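Side-chain contacts in SnoaL-like domain-containing protein (PDB 2RFR), which is of unknown function but belongs to the NTF2-like, SnoaL-like family and may bind a small molecule: residues R11-L14 with L15-E19; S34-A37 with E38-S41. All blocks are in the same frame, centred on the assembly; numbering follows the deposited sequence. Where two conformers were deposited one is given.

Overall arrangement
Both contacts are local, between residues about a turn apart along the chain. Contact 1 lies near the start of the long helix 5-33, where neighbouring turns sort their side chains between the chain's own sheet and two neighbouring subunits. Contact 2 follows in series: the same helix ends just before 34-37, and the short helix 37-41 starts there. Their centres are 26 Å apart and their nearest atoms about 15 Å, so they do not touch, but helix 5-33 links them. One thus lies where subunits assemble, the other where the chain turns between helices, ahead of the strands that build the mixed sheet of this NTF2-like fold.

Contact 1 of 2, residues R11-L14 with L15-E19; sequences RLRL and LEDRE
L12 CG stands squarely over one face of the E16 carboxylate, 4.0 Å from E16 CD, while R13 CA approaches E16 OE1 from the same side at 3.6 Å. The D17 carboxylate is met in a similar way: the backbone R13 O hangs above its face, 3.1 Å from D17 CG, and each carboxylate oxygen lies slightly farther from it. With CG beside its own backbone N (chi1 -73°), D17 folds back over the turn whose carbonyl R13 O accepts from D17 N at 2.8 Å. A water donates to D17 OD2 at 2.8 Å and takes a weak bond from R13 NH1 at 3.1 Å, bridging opposite charges that do not meet directly; D17 OD1 is gripped by R127 and W132. E16 OE1 pairs instead with R11 of the third subunit. Replacing E16 with an alanine would probably cost that arginine its intersubunit partner, leaving it D3 and N7 of its own chain, and uncover this side of L12. L15 turns to the subunit interface, packing on L12 of the second subunit, whereas L14 and R18 touch V92 of strand 81-93. The succession of i to i+4 bonds, such as E16 N to L12 O at 2.8 Å, is regular alpha helix, here the long N-terminal helix of an NTF2-like fold, one side laid on its sheet and another turned to neighbouring subunits.

Contact 2 of 2, residues S34-A37 with E38-S41; sequences SGDA and EALS
D36 OD1 accepts from A39 N at 3.2 Å, the capping bond that marks D36 as the N-cap of helix 37-41. The N-H reaches the oxygen from well above the carboxylate plane, 55° out of it, but is itself nearly straight at 160°. A39 CB lies 3.5 Å from D36 CG, so the methyl packs on the same face over which the capped amide of A39 approaches OD1. The D36 carboxylate reaches this place because CG is anti to the backbone N (chi1 -168°), swinging it toward the first turn. The backbone of D36 works too: D36 O takes L40 N at 3.0 Å, and A37 O takes S41 N at 3.0 Å, two i to i+4 bonds at the start of the short helix. S41 adds a side-chain bond, with OG donating to E38 O at 2.8 Å, which ties its hydroxyl back into the same turn. Next outward, a water sits 2.8 Å from D36 OD1 and 3.2 Å from E38 OE1, between two acidic side chains whose oxygens stay well apart. D36 is set in position by the tight bend it occupies. G35, with positive phi, ends helix 5-33 in a Schellman motif, and D36 is the centre of an inverse gamma turn closed by a weak bond from A37 N to G35 O; R74 also donates to G35 O. Farther out, L40 is wedged between helix 5-33, at Y28 and A32, and helix 61-69, at I64 and I68. Chemically, a carboxylate placed against the amide-rich start of a helix is likely to be stabilised in its ionised form, and the helix dipole in turn favourably compensated.

Contact 1 of 2, residues R11-L14 with L15-E19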
loop_
_atom_site.group_PDB
_atom_site.type_symbol
_atom_site.label_atom_id
_atom_site.label_comp_id
_atom_site.label_asym_id
_atom_site.label_seq_id
_atom_site.Cartn_x
_atom_site.Cartn_y
_atom_site.Cartn_z
ATOM N N ARG A 11 -24.481 -1.005 -1.994
ATOM C CA ARG A 11 -23.290 -0.215 -1.755
ATOM C C ARG A 11 -22.294 -0.973 -0.872
ATOM O O ARG A 11 -21.080 -0.923 -1.116
ATOM C CB ARG A 11 -23.706 1.099 -1.084
ATOM C CG ARG A 11 -24.330 2.075 -2.064
ATOM C CD ARG A 11 -25.105 3.141 -1.411
ATOM N NE ARG A 11 -24.312 3.937 -0.492
ATOM C CZ ARG A 11 -24.813 4.780 0.393
ATOM N NH1 ARG A 11 -26.124 4.949 0.458
ATOM N NH2 ARG A 11 -23.990 5.442 1.210
ATOM N N LEU A 12 -22.778 -1.684 0.136
ATOM C CA LEU A 12 -21.922 -2.494 0.986
ATOM C C LEU A 12 -21.268 -3.603 0.175
ATOM O O LEU A 12 -20.072 -3.890 0.327
ATOM C CB LEU A 12 -22.721 -3.063 2.144
ATOM C CG LEU A 12 -21.995 -3.937 3.123
ATOM C CD1 LEU A 12 -20.820 -3.155 3.719
ATOM C CD2 LEU A 12 -22.986 -4.406 4.203
ATOM N N ARG A 13 -22.011 -4.266 -0.691
ATOM C CA ARG A 13 -21.454 -5.319 -1.512
ATOM C C ARG A 13 -20.300 -4.826 -2.364
ATOM O O ARG A 13 -19.321 -5.523 -2.532
ATOM C CB ARG A 13 -22.557 -5.941 -2.352
ATOM C CG ARG A 13 -22.090 -7.221 -3.097
ATOM C CD ARG A 13 -23.256 -7.871 -3.778
ATOM N NE ARG A 13 -23.032 -9.213 -4.340
ATOM C CZ ARG A 13 -23.008 -9.474 -5.622
ATOM N NH1 ARG A 13 -23.012 -8.485 -6.507
ATOM N NH2 ARG A 13 -22.949 -10.746 -6.017
ATOM N N LEU A 14 -20.446 -3.622 -2.896
ATOM C CA LEU A 14 -19.381 -3.039 -3.703
ATOM C C LEU A 14 -18.128 -2.812 -2.885
ATOM O O LEU A 14 -17.028 -3.092 -3.325
ATOM C CB LEU A 14 -19.870 -1.738 -4.347
ATOM C CG LEU A 14 -18.853 -1.089 -5.265
ATOM C CD1 LEU A 14 -18.313 -2.102 -6.296
ATOM C CD2 LEU A 14 -19.429 0.147 -5.987
ATOM N N LEU A 15 -18.262 -2.296 -1.666
ATOM C CA LEU A 15 -17.115 -2.141 -0.760
ATOM C C LEU A 15 -16.514 -3.479 -0.445
ATOM O O LEU A 15 -15.290 -3.611 -0.400
ATOM C CB LEU A 15 -17.478 -1.394 0.514
ATOM C CG LEU A 15 -17.704 0.101 0.420
ATOM C CD1 LEU A 15 -18.007 0.563 1.837
ATOM C CD2 LEU A 15 -16.478 0.801 -0.096
ATOM N N GLU A 16 -17.342 -4.484 -0.191
ATOM C CA GLU A 16 -16.831 -5.826 0.075
ATOM C C GLU A 16 -16.059 -6.390 -1.094
ATOM O O GLU A 16 -15.037 -7.035 -0.925
ATOM C CB GLU A 16 -17.963 -6.775 0.501
ATOM C CG GLU A 16 -18.537 -6.421 1.865
ATOM C CD GLU A 16 -19.814 -7.181 2.160
ATOM O OE1 GLU A 16 -20.594 -7.492 1.249
ATOM O OE2 GLU A 16 -20.102 -7.483 3.340
ATOM N N ASP A 17 -16.563 -6.181 -2.281
ATOM C CA ASP A 17 -15.910 -6.651 -3.510
ATOM C C ASP A 17 -14.514 -6.030 -3.605
ATOM O O ASP A 17 -13.529 -6.731 -3.841
ATOM C CB ASP A 17 -16.745 -6.236 -4.737
ATOM C CG ASP A 17 -18.020 -7.010 -4.915
ATOM O OD1 ASP A 17 -18.179 -8.111 -4.376
ATOM O OD2 ASP A 17 -18.827 -6.484 -5.708
ATOM N N ARG A 18 -14.420 -4.713 -3.420
ATOM C CA ARG A 18 -13.161 -4.020 -3.545
ATOM C C ARG A 18 -12.193 -4.474 -2.475
ATOM O O ARG A 18 -11.002 -4.661 -2.755
ATOM C CB ARG A 18 -13.403 -2.527 -3.438
ATOM C CG ARG A 18 -14.175 -1.964 -4.623
ATOM C CD ARG A 18 -14.546 -0.475 -4.434
ATOM N NE ARG A 18 -13.347 0.320 -4.332
ATOM C CZ ARG A 18 -12.599 0.670 -5.385
ATOM N NH1 ARG A 18 -13.014 0.414 -6.588
ATOM N NH2 ARG A 18 -11.488 1.350 -5.224
ATOM N N GLU A 19 -12.669 -4.686 -1.262
ATOM C CA GLU A 19 -11.799 -5.096 -0.188
ATOM C C GLU A 19 -11.304 -6.528 -0.425
ATOM O O GLU A 19 -10.144 -6.862 -0.104
ATOM C CB GLU A 19 -12.506 -4.853 1.159
ATOM C CG GLU A 19 -11.850 -5.412 2.363
ATOM C CD GLU A 19 -10.573 -4.790 2.660
ATOM O OE1 GLU A 19 -10.289 -3.708 2.169
ATOM O OE2 GLU A 19 -9.889 -5.391 3.486
HETATM O O HOH W 1 -21.453 -5.811 -6.249
#

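Contact 2 of 2, residues S34-A37 with E38-S41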
loop_
_atom_site.group_PDB
_atom_site.type_symbol
_atom_site.label_atom_id
_atom_site.label_comp_id
_atom_site.label_asym_id
_atom_site.label_seq_id
_atom_site.Cartn_x
_atom_site.Cartn_y
_atom_site.Cartn_z
ATOM N N SER A 34 6.989 -16.719 1.350
ATOM C CA SER A 34 7.022 -17.884 2.244
ATOM C C SER A 34 7.024 -19.190 1.488
ATOM O O SER A 34 7.077 -20.240 2.084
ATOM C CB SER A 34 5.864 -17.812 3.209
ATOM O OG SER A 34 4.604 -17.900 2.556
ATOM N N GLY A 35 6.980 -19.144 0.163
ATOM C CA GLY A 35 6.992 -20.358 -0.627
ATOM C C GLY A 35 5.728 -21.173 -0.637
ATOM O O GLY A 35 5.796 -22.378 -0.856
ATOM N N ASP A 36 4.611 -20.535 -0.363
ATOM C CA ASP A 36 3.350 -21.282 -0.266
ATOM C C ASP A 36 2.725 -21.354 -1.653
ATOM O O ASP A 36 1.787 -20.633 -2.002
ATOM C CB ASP A 36 2.435 -20.625 0.721
ATOM C CG ASP A 36 1.207 -21.536 1.077
ATOM O OD1 ASP A 36 0.841 -22.522 0.315
ATOM O OD2 ASP A 36 0.615 -21.255 2.143
ATOM N N ALA A 37 3.316 -22.211 -2.478
ATOM C CA ALA A 37 2.964 -22.281 -3.886
ATOM C C ALA A 37 1.508 -22.633 -4.145
ATOM O O ALA A 37 0.834 -22.041 -5.008
ATOM C CB ALA A 37 3.852 -23.326 -4.579
ATOM N N GLU A 38 1.007 -23.614 -3.405
ATOM C CA GLU A 38 -0.386 -24.009 -3.580
ATOM C C GLU A 38 -1.345 -22.875 -3.277
ATOM O O GLU A 38 -2.242 -22.581 -4.054
ATOM C CB GLU A 38 -0.667 -25.195 -2.627
ATOM C CG GLU A 38 -2.074 -25.761 -2.717
ATOM C CD GLU A 38 -2.244 -26.920 -1.779
ATOM O OE1 GLU A 38 -2.546 -26.701 -0.575
ATOM O OE2 GLU A 38 -2.024 -28.042 -2.260
ATOM N N ALA A 39 -1.231 -22.269 -2.102
ATOM C CA ALA A 39 -2.130 -21.191 -1.757
ATOM C C ALA A 39 -2.016 -20.024 -2.683
ATOM O O ALA A 39 -3.002 -19.386 -3.026
ATOM C CB ALA A 39 -1.947 -20.781 -0.294
ATOM N N LEU A 40 -0.797 -19.716 -3.114
ATOM C CA LEU A 40 -0.620 -18.627 -4.090
ATOM C C LEU A 40 -1.369 -18.917 -5.396
ATOM O O LEU A 40 -2.077 -18.073 -5.925
ATOM C CB LEU A 40 0.860 -18.368 -4.314
ATOM C CG LEU A 40 1.240 -17.292 -5.302
ATOM C CD1 LEU A 40 2.537 -16.615 -4.907
ATOM C CD2 LEU A 40 1.346 -17.860 -6.765
ATOM N N SER A 41 -1.251 -20.144 -5.892
ATOM C CA SER A 41 -1.942 -20.515 -7.117
ATOM C C SER A 41 -3.445 -20.436 -6.968
ATOM O O SER A 41 -4.156 -20.128 -7.961
ATOM C CB SER A 41 -1.500 -21.895 -7.596
ATOM O OG SER A 41 -2.075 -22.961 -6.813
HETATM O O HOH W 2 -1.160 -24.329 1.133
#